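Local coordinates for protein 4-hydroxy-3-methylbut-2-enyl diphosphate reductase, apicoplast (Plasmodium falciparum, PDB 4N7B) that catalyses the reductive conversion of 4-hydroxy-3-methylbut-2-enyl diphosphate into isopentenyl and dimethylallyl diphosphate, the last step of the DOXP/MEP pathway of isoprenoid synthesis, at residues A[379-382]-A[383-387]; A[405-408]-A[409-413]. One frame throughout, in Å; residues are numbered along the deposited sequence.

Contacts 1 and 2 follow one another along the chain, with most of helix 387-400 between them, and their centres lie about 9 Å apart. Each begins on a strand of the same four-stranded parallel sheet: 377-381 is an inner strand, and 405-406 is its neighbour at the edge. Y379 and E405 pair through their backbones, and the Y379 carbonyl also accepts a hydrogen bond from T406 OG1. Beyond the strands the two segments stay together, with I412 packed on T381 and a backbone bond joining T383 to C413. Both loops lead from one sheet past or to the iron-sulfur cluster, where contact 1 supplies a pocket threonine and contact 2 a cysteine ligand.

Contact 1: residues A[379-382]-A[383-387]; sequences YVTQ and TTLSM. With F3S (Fe3-s4 cluster), chain B.
The turn that carries the chain off strand 377-381 into the active site is a type I beta turn from Q382 to L385, and its first and last residues pack on each other. The L385 side chain folds back so that CD2 lies 3.7 Å from Q382 CB; the two side chains meet at about a right angle. The other methyl, L385 CD1, reaches T381 CB at 3.8 Å, so that the leucine packs against the last strand residue as well as the turn. T381 OG1 donates to the carbonyl O of Q382 at 2.9 Å, approaching from above the carbonyl plane, 50° out of it. With CG anti to the backbone N (chi1 -168°) and the chain extended beyond it, the Q382 amide is carried out to T384, whose side chain it crosses at a slant. There Q382 NE2 makes a weak, bent hydrogen bond to T384 OG1, 3.3 Å long with an N-H...O angle of 140°. The opposite end of the amide, OE1, accepts from the backbone N of Y340; the amide is thus held firmly at OE1 and more loosely at NE2, consistent with a defined rotation, next to H343, a substrate-binding residue by similarity. T383 turns away from the strand toward the cluster, and its OG1 comes within 3.4 Å of S4 of the iron-sulfur cluster. T383 thus touches both the cluster and, through its hydrogen-bonded hydroxyl, the carboxylate of E345, the proton donor by similarity, consistent with T383, itself substrate-binding by similarity, positioning substrate and relaying protons to it.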
loop_
_atom_site.group_PDB
_atom_site.type_symbol
_atom_site.label_atom_id
_atom_site.label_comp_id
_atom_site.label_asym_id
_atom_site.label_seq_id
_atom_site.Cartn_x
_atom_site.Cartn_y
_atom_site.Cartn_z
ATOM N N TYR A 379 17.630 10.042 1.861
ATOM C CA TYR A 379 16.870 9.060 1.136
ATOM C C TYR A 379 15.560 8.757 1.817
ATOM O O TYR A 379 15.391 8.926 3.014
ATOM C CB TYR A 379 17.676 7.776 0.888
ATOM C CG TYR A 379 17.738 6.773 2.036
ATOM C CD1 TYR A 379 16.709 5.861 2.247
ATOM C CD2 TYR A 379 18.850 6.713 2.882
ATOM C CE1 TYR A 379 16.770 4.937 3.277
ATOM C CE2 TYR A 379 18.918 5.790 3.912
ATOM C CZ TYR A 379 17.870 4.908 4.104
ATOM O OH TYR A 379 17.914 3.984 5.128
ATOM N N VAL A 380 14.646 8.253 1.014
ATOM C CA VAL A 380 13.290 8.040 1.417
ATOM C C VAL A 380 12.860 6.830 0.586
ATOM O O VAL A 380 13.535 6.505 -0.398
ATOM C CB VAL A 380 12.525 9.352 1.132
ATOM C CG1 VAL A 380 11.423 9.167 0.132
ATOM C CG2 VAL A 380 12.052 9.962 2.410
ATOM N N THR A 381 11.777 6.143 0.953
ATOM C CA THR A 381 11.358 4.973 0.188
ATOM C C THR A 381 9.851 4.918 -0.001
ATOM O O THR A 381 9.080 5.530 0.743
ATOM C CB THR A 381 11.828 3.622 0.827
ATOM O OG1 THR A 381 10.947 3.215 1.875
ATOM C CG2 THR A 381 13.218 3.738 1.386
ATOM N N GLN A 382 9.448 4.171 -1.016
ATOM C CA GLN A 382 8.077 3.704 -1.156
ATOM C C GLN A 382 7.660 2.974 0.130
ATOM O O GLN A 382 8.438 2.213 0.709
ATOM C CB GLN A 382 8.008 2.753 -2.348
ATOM C CG GLN A 382 6.625 2.391 -2.835
ATOM C CD GLN A 382 6.681 1.608 -4.129
ATOM O OE1 GLN A 382 7.646 1.714 -4.872
ATOM N NE2 GLN A 382 5.663 0.804 -4.395
ATOM N N THR A 383 6.420 3.178 0.558
ATOM C CA THR A 383 5.958 2.661 1.854
ATOM C C THR A 383 5.768 1.157 1.888
ATOM O O THR A 383 5.736 0.566 2.963
ATOM C CB THR A 383 4.608 3.278 2.255
ATOM O OG1 THR A 383 3.604 2.918 1.293
ATOM C CG2 THR A 383 4.712 4.771 2.320
ATOM N N THR A 384 5.650 0.543 0.716
ATOM C CA THR A 384 5.242 -0.848 0.593
ATOM C C THR A 384 6.321 -1.792 0.036
ATOM O O THR A 384 6.007 -2.881 -0.429
ATOM C CB THR A 384 4.049 -0.943 -0.348
ATOM O OG1 THR A 384 4.340 -0.202 -1.536
ATOM C CG2 THR A 384 2.792 -0.374 0.312
ATOM N N LEU A 385 7.588 -1.408 0.114
ATOM C CA LEU A 385 8.655 -2.244 -0.421
ATOM C C LEU A 385 8.815 -3.566 0.351
ATOM O O LEU A 385 8.323 -3.729 1.469
ATOM C CB LEU A 385 9.976 -1.478 -0.379
ATOM C CG LEU A 385 10.020 -0.225 -1.259
ATOM C CD1 LEU A 385 11.406 0.381 -1.204
ATOM C CD2 LEU A 385 9.632 -0.565 -2.698
ATOM N N SER A 386 9.482 -4.518 -0.282
ATOM C CA SER A 386 10.057 -5.653 0.409
ATOM C C SER A 386 11.113 -5.125 1.354
ATOM O O SER A 386 11.975 -4.352 0.943
ATOM C CB SER A 386 10.751 -6.562 -0.602
ATOM O OG SER A 386 11.693 -7.386 0.056
ATOM N N MET A 387 11.061 -5.524 2.615
ATOM C CA MET A 387 12.072 -5.094 3.573
ATOM C C MET A 387 13.425 -5.653 3.182
ATOM O O MET A 387 14.446 -5.039 3.444
ATOM C CB MET A 387 11.716 -5.557 4.979
ATOM C CG MET A 387 10.460 -4.908 5.523
ATOM S SD MET A 387 10.272 -5.193 7.295
ATOM C CE MET A 387 9.780 -6.868 7.320
HETATM FE FE1 F3S B . -1.671 1.170 4.349
HETATM FE FE3 F3S B . -0.743 3.687 4.591
HETATM FE FE4 F3S B . 0.897 1.561 4.695
HETATM S S1 F3S B . -2.152 2.900 3.093
HETATM S S2 F3S B . -0.028 -0.007 3.414
HETATM S S3 F3S B . -0.703 2.117 6.116
HETATM S S4 F3S B . 1.298 3.502 3.743
#

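Contact 2: residues A[405-408]-A[409-413]; sequences ETIP and SGSIC. With F3S (Fe3-s4 cluster), chain B.
Van der Waals contact across this bend centres on I407, whose two branches meet the hydroxyl oxygens of different serines. In I407, CG1 sits beside the backbone N (chi1 -57°) and CG2 anti to it; I407 CG2 touches S409 OG at 3.5 Å, and I407 CD1 lies 3.5 Å from S411 OG. The isoleucine also packs on V380 of the neighbouring strand and on K320 and Y324 of helix 316-329, so it joins the sheet to that helix.

Among the backbone bonds, G410 N donates to I407 O at 2.8 Å, with an N-H...O angle of 144°. This bond closes a type I beta turn, I407 to G410, that redirects the chain after edge strand 405-406. G410 leaves the turn with a positive phi of 83°, a conformation open to glycine.

Polar side chains bridge the bend through water: one molecule donates to T406 OG1 at 2.9 Å and is also hydrogen-bonded to S411 OG at 2.6 Å. S411 OG further accepts from the backbone N of T381, and S409 OG is hydrogen-bonded to K320 NZ, which also reaches the G410 carbonyl.

Metal coordination lies at the far end of the loop. C413 SG binds iron FE4 of the [3Fe-4S] cluster at 2.3 Å; C413 is an experimentally established ligand of the [4Fe-4S] cofactor, which degrades to this form in oxygen. C413 also stands at the N-cap of helix 414-427, where its side chain caps a backbone N.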
loop_
_atom_site.group_PDB
_atom_site.type_symbol
_atom_site.label_atom_id
_atom_site.label_comp_id
_atom_site.label_asym_id
_atom_site.label_seq_id
_atom_site.Cartn_x
_atom_site.Cartn_y
_atom_site.Cartn_z
ATOM N N GLU A 405 21.438 10.598 4.856
ATOM C CA GLU A 405 20.520 10.651 5.982
ATOM C C GLU A 405 19.140 10.159 5.562
ATOM O O GLU A 405 18.851 10.047 4.377
ATOM C CB GLU A 405 20.442 12.089 6.503
ATOM C CG GLU A 405 21.772 12.603 7.049
ATOM C CD GLU A 405 21.804 14.122 7.290
ATOM O OE1 GLU A 405 20.752 14.719 7.588
ATOM O OE2 GLU A 405 22.896 14.722 7.179
ATOM N N THR A 406 18.279 9.874 6.530
ATOM C CA THR A 406 16.925 9.469 6.205
ATOM C C THR A 406 15.985 9.734 7.377
ATOM O O THR A 406 16.400 10.220 8.432
ATOM C CB THR A 406 16.875 7.960 5.848
ATOM O OG1 THR A 406 15.542 7.587 5.445
ATOM C CG2 THR A 406 17.311 7.110 7.049
ATOM N N ILE A 407 14.715 9.406 7.182
ATOM C CA ILE A 407 13.742 9.422 8.261
ATOM C C ILE A 407 14.116 8.388 9.333
ATOM O O ILE A 407 14.262 7.194 9.029
ATOM C CB ILE A 407 12.354 9.072 7.724
ATOM C CG1 ILE A 407 11.945 10.030 6.607
ATOM C CG2 ILE A 407 11.336 9.064 8.853
ATOM C CD1 ILE A 407 10.710 9.540 5.852
ATOM N N PRO A 408 14.258 8.829 10.595
ATOM C CA PRO A 408 14.666 7.925 11.682
ATOM C C PRO A 408 13.754 6.712 11.821
ATOM O O PRO A 408 14.247 5.589 11.953
ATOM C CB PRO A 408 14.586 8.814 12.925
ATOM C CG PRO A 408 14.837 10.200 12.394
ATOM C CD PRO A 408 14.174 10.227 11.045
ATOM N N SER A 409 12.444 6.929 11.773
ATOM C CA SER A 409 11.506 5.814 11.858
ATOM C C SER A 409 11.420 5.022 10.533
ATOM O O SER A 409 10.794 3.963 10.482
ATOM C CB SER A 409 10.125 6.314 12.294
ATOM O OG SER A 409 9.728 7.446 11.547
ATOM N N GLY A 410 12.061 5.516 9.473
ATOM C CA GLY A 410 11.969 4.851 8.177
ATOM C C GLY A 410 10.716 5.231 7.394
ATOM O O GLY A 410 9.828 5.910 7.923
ATOM N N SER A 411 10.637 4.779 6.141
ATOM C CA SER A 411 9.536 5.119 5.231
ATOM C C SER A 411 8.602 3.927 5.044
ATOM O O SER A 411 7.419 4.097 4.714
ATOM C CB SER A 411 10.082 5.553 3.859
ATOM O OG SER A 411 11.013 6.610 3.999
ATOM N N ILE A 412 9.122 2.713 5.204
ATOM C CA ILE A 412 8.280 1.528 5.047
ATOM C C ILE A 412 7.316 1.486 6.233
ATOM O O ILE A 412 7.758 1.498 7.388
ATOM C CB ILE A 412 9.123 0.245 4.976
ATOM C CG1 ILE A 412 9.934 0.222 3.678
ATOM C CG2 ILE A 412 8.228 -0.985 5.034
ATOM C CD1 ILE A 412 10.796 -0.983 3.557
ATOM N N CYS A 413 6.006 1.445 5.963
ATOM C CA CYS A 413 4.984 1.621 7.018
ATOM C C CYS A 413 4.783 0.392 7.926
ATOM O O CYS A 413 5.198 -0.732 7.612
ATOM C CB CYS A 413 3.643 2.002 6.385
ATOM S SG CYS A 413 2.833 0.653 5.512
HETATM FE FE1 F3S B . -1.671 1.170 4.349
HETATM FE FE3 F3S B . -0.743 3.687 4.591
HETATM FE FE4 F3S B . 0.897 1.561 4.695
HETATM S S1 F3S B . -2.152 2.900 3.093
HETATM S S2 F3S B . -0.028 -0.007 3.414
HETATM S S3 F3S B . -0.703 2.117 6.116
HETATM S S4 F3S B . 1.298 3.502 3.743
HETATM O O HOH W 1 13.401 5.862 4.675
#